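Local coordinates for protein putative ABC transporter subunit, substrate-binding component (Rhodopseudomonas palustris, PDB 4EVQ) that binds 4-hydroxybenzoate as the solute-binding component of an ABC transporter, probably delivering lignin-derived aromatic acids for uptake, at residues Val19-Pro24 with Val85-Val90. Residues are numbered along the deposited sequence; the frame is centred on the assembly and turned at random.
Sequences VGLLLP and VLIGTV. With PHB (p-hydroxybenzoic acid), chain H.
Neighbouring parallel strands at the heart of a periplasmic binding protein lobe meet where Val-19 to Leu-22 run beside Val-85 to Gly-88, and their C-terminal ends lead to the ligand cleft, as is usual in alpha/beta folds of this kind. Three backbone hydrogen bonds join them: Gly-20 N to Val-85 O, Ile-87 N to Gly-20 O (2.8 Å), and Leu-22 N to Ile-87 O. Gly-20 thus donates and accepts, the regular pattern of a parallel pair, while the other edge of strand 17-23 is hydrogen-bonded to strand 54-62. On the face turned to helix 30-46, Ile-87 touches both Val-19 and Leu-21. Its CG1, anti to its carbonyl carbon (chi1 -58°), carries CD1 to within 3.7 Å of Val-19 CG1, and Leu-21 lies alongside, its CD2 3.7 Å from Ile-87 CB. Beyond the last hydrogen bond a cis peptide joins Gly-88 to Thr-89, whose OG1 passes beside the Leu-23 backbone, 3.5 Å from CA, and is hydrogen-bonded to Asp-63. Farther along, the Pro-24 ring crosses the Val-90 side chain at about a right angle, with CG 3.6 Å from Val-90 CB. An alanine in place of Pro-24 would remove CG and CD and is likely to leave Val-90 less firmly backed beside the ligand. Asn-113 ND2 is hydrogen-bonded to Val-90 O, which lies 3.1 Å from C1' of p-hydroxybenzoic acid. The two methyls of Val-90 divide the work: CG2 packs tightly on Pro-24 CD at 3.4 Å, whereas CG1, anti to the backbone N (chi1 171°), reaches 3.9 Å from ring atom C2 of the ligand.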
ATOM      1  N   VAL A  19     -14.372   8.952 -12.757  1.00 14.50           N
ATOM      2  CA  VAL A  19     -13.477   8.056 -12.030  1.00 14.33           C
ATOM      3  C   VAL A  19     -14.018   7.948 -10.609  1.00 13.83           C
ATOM      4  O   VAL A  19     -14.026   8.931  -9.842  1.00 14.48           O
ATOM      5  CB  VAL A  19     -12.049   8.558 -12.074  1.00 16.77           C
ATOM      6  CG1 VAL A  19     -11.154   7.602 -11.267  1.00 18.53           C
ATOM      7  CG2 VAL A  19     -11.528   8.640 -13.503  1.00 18.88           C
ATOM      8  N   GLY A  20     -14.522   6.773 -10.264  1.00 14.76           N
ATOM      9  CA  GLY A  20     -15.009   6.536  -8.932  1.00 13.73           C
ATOM     10  C   GLY A  20     -13.879   6.218  -7.994  1.00 12.90           C
ATOM     11  O   GLY A  20     -13.081   5.347  -8.315  1.00 14.81           O
ATOM     12  N   LEU A  21     -13.797   6.926  -6.884  1.00 10.99           N
ATOM     13  CA  LEU A  21     -12.739   6.743  -5.894  1.00 12.54           C
ATOM     14  C   LEU A  21     -13.362   6.258  -4.657  1.00 13.17           C
ATOM     15  O   LEU A  21     -14.086   7.014  -3.990  1.00 16.04           O
ATOM     16  CB  LEU A  21     -11.980   8.009  -5.570  1.00 15.11           C
ATOM     17  CG  LEU A  21     -11.241   8.755  -6.625  1.00 15.57           C
ATOM     18  CD1 LEU A  21     -10.340   9.829  -5.973  1.00 15.94           C
ATOM     19  CD2 LEU A  21     -10.371   7.791  -7.393  1.00 16.51           C
ATOM     20  N   LEU A  22     -13.134   5.016  -4.306  1.00 10.78           N
ATOM     21  CA  LEU A  22     -13.608   4.451  -3.055  1.00 11.42           C
ATOM     22  C   LEU A  22     -12.427   4.383  -2.116  1.00 10.06           C
ATOM     23  O   LEU A  22     -11.516   3.566  -2.315  1.00 10.08           O
ATOM     24  CB  LEU A  22     -14.182   3.049  -3.291  1.00 11.62           C
ATOM     25  CG  LEU A  22     -14.787   2.338  -2.080  1.00 12.32           C
ATOM     26  CD1 LEU A  22     -16.054   3.055  -1.606  1.00 14.12           C
ATOM     27  CD2 LEU A  22     -15.077   0.841  -2.324  1.00 15.65           C
ATOM     28  N   LEU A  23     -12.408   5.256  -1.133  1.00  9.43           N
ATOM     29  CA  LEU A  23     -11.247   5.415  -0.265  1.00  8.43           C
ATOM     30  C   LEU A  23     -11.709   5.823   1.093  1.00  9.91           C
ATOM     31  O   LEU A  23     -12.831   6.331   1.230  1.00 10.14           O
ATOM     32  CB  LEU A  23     -10.271   6.470  -0.819  1.00  8.77           C
ATOM     33  CG  LEU A  23      -9.500   6.080  -2.091  1.00  9.76           C
ATOM     34  CD1 LEU A  23      -8.816   7.311  -2.646  1.00 11.00           C
ATOM     35  CD2 LEU A  23      -8.494   4.999  -1.738  1.00 10.19           C
ATOM     36  N   PRO A  24     -10.846   5.651   2.109  1.00  8.77           N
ATOM     37  CA  PRO A  24     -11.187   6.156   3.442  1.00  9.98           C
ATOM     38  C   PRO A  24     -10.971   7.651   3.534  1.00 11.27           C
ATOM     39  O   PRO A  24      -9.836   8.103   3.597  1.00 12.10           O
ATOM     40  CB  PRO A  24     -10.264   5.380   4.361  1.00 11.07           C
ATOM     41  CG  PRO A  24      -9.066   5.059   3.505  1.00  9.77           C
ATOM     42  CD  PRO A  24      -9.596   4.869   2.112  1.00  9.72           C
ATOM     43  N   VAL A  85     -14.473   4.175 -14.461  1.00 13.32           N
ATOM     44  CA  VAL A  85     -13.289   3.511 -13.887  1.00 12.88           C
ATOM     45  C   VAL A  85     -13.476   3.537 -12.398  1.00 11.39           C
ATOM     46  O   VAL A  85     -14.095   4.470 -11.882  1.00 12.67           O
ATOM     47  CB  VAL A  85     -11.977   4.297 -14.234  1.00 15.35           C
ATOM     48  CG1 VAL A  85     -10.723   3.693 -13.548  1.00 15.14           C
ATOM     49  CG2 VAL A  85     -11.782   4.352 -15.786  1.00 17.96           C
ATOM     50  N   LEU A  86     -12.990   2.497 -11.729  1.00  9.86           N
ATOM     51  CA  LEU A  86     -13.058   2.382 -10.277  1.00 10.57           C
ATOM     52  C   LEU A  86     -11.659   2.290  -9.674  1.00  9.69           C
ATOM     53  O   LEU A  86     -10.841   1.491 -10.119  1.00 11.34           O
ATOM     54  CB  LEU A  86     -13.844   1.133  -9.898  1.00 12.03           C
ATOM     55  CG  LEU A  86     -13.962   0.754  -8.430  1.00 13.20           C
ATOM     56  CD1 LEU A  86     -14.728   1.800  -7.660  1.00 13.41           C
ATOM     57  CD2 LEU A  86     -14.680  -0.585  -8.344  1.00 14.09           C
ATOM     58  N   ILE A  87     -11.379   3.175  -8.736  1.00  9.85           N
ATOM     59  CA  ILE A  87     -10.080   3.181  -8.033  1.00  9.67           C
ATOM     60  C   ILE A  87     -10.346   3.080  -6.532  1.00  8.95           C
ATOM     61  O   ILE A  87     -10.985   3.947  -5.936  1.00 10.37           O
ATOM     62  CB  ILE A  87      -9.220   4.414  -8.386  1.00 10.52           C
ATOM     63  CG1 ILE A  87      -8.971   4.461  -9.893  1.00 11.43           C
ATOM     64  CG2 ILE A  87      -7.906   4.418  -7.569  1.00 11.38           C
ATOM     65  CD1 ILE A  87      -8.198   5.660 -10.339  1.00 13.03           C
ATOM     66  N   GLY A  88      -9.866   2.011  -5.911  1.00  9.51           N
ATOM     67  CA  GLY A  88      -9.974   1.863  -4.460  1.00 10.37           C
ATOM     68  C   GLY A  88      -9.482   0.497  -4.077  1.00  8.07           C
ATOM     69  O   GLY A  88      -9.215  -0.359  -4.939  1.00  9.18           O
ATOM     70  N   THR A  89      -9.208   0.243  -2.793  1.00  8.48           N
ATOM     71  CA  THR A  89      -9.232   1.164  -1.684  1.00  7.76           C
ATOM     72  C   THR A  89      -8.016   0.896  -0.785  1.00  7.23           C
ATOM     73  O   THR A  89      -7.040   0.263  -1.242  1.00  8.58           O
ATOM     74  CB  THR A  89     -10.547   1.036  -0.945  1.00 10.49           C
ATOM     75  OG1 THR A  89     -10.580   1.996   0.154  1.00 10.99           O
ATOM     76  CG2 THR A  89     -10.766  -0.356  -0.385  1.00 11.64           C
ATOM     77  N   VAL A  90      -8.044   1.351   0.459  1.00  7.83           N
ATOM     78  CA  VAL A  90      -6.967   1.139   1.430  1.00  7.07           C
ATOM     79  C   VAL A  90      -7.044  -0.123   2.226  1.00  7.50           C
ATOM     80  O   VAL A  90      -6.083  -0.882   2.264  1.00  8.00           O
ATOM     81  CB  VAL A  90      -6.886   2.361   2.386  1.00  7.38           C
ATOM     82  CG1 VAL A  90      -5.945   2.114   3.565  1.00  8.19           C
ATOM     83  CG2 VAL A  90      -6.425   3.609   1.609  1.00  8.25           C
TER
HETATM   84  C1' PHB H 406      -4.542  -2.955   4.040  1.00  6.09           C
HETATM   85  O1' PHB H 406      -5.565  -3.100   4.748  1.00  6.61           O
HETATM   86  O2' PHB H 406      -4.313  -3.679   2.993  1.00  7.16           O
HETATM   87  C1  PHB H 406      -3.519  -1.933   4.344  1.00  5.93           C
HETATM   88  C2  PHB H 406      -3.880  -0.806   5.083  1.00  6.44           C
HETATM   89  C3  PHB H 406      -2.921   0.148   5.387  1.00  6.91           C
HETATM   90  C4  PHB H 406      -1.640  -0.030   4.980  1.00  6.92           C
HETATM   91  C5  PHB H 406      -1.264  -1.127   4.226  1.00  6.17           C
HETATM   92  C6  PHB H 406      -2.213  -2.060   3.933  1.00  6.48           C
HETATM   93  O4  PHB H 406      -0.694   0.884   5.269  1.00 13.73           O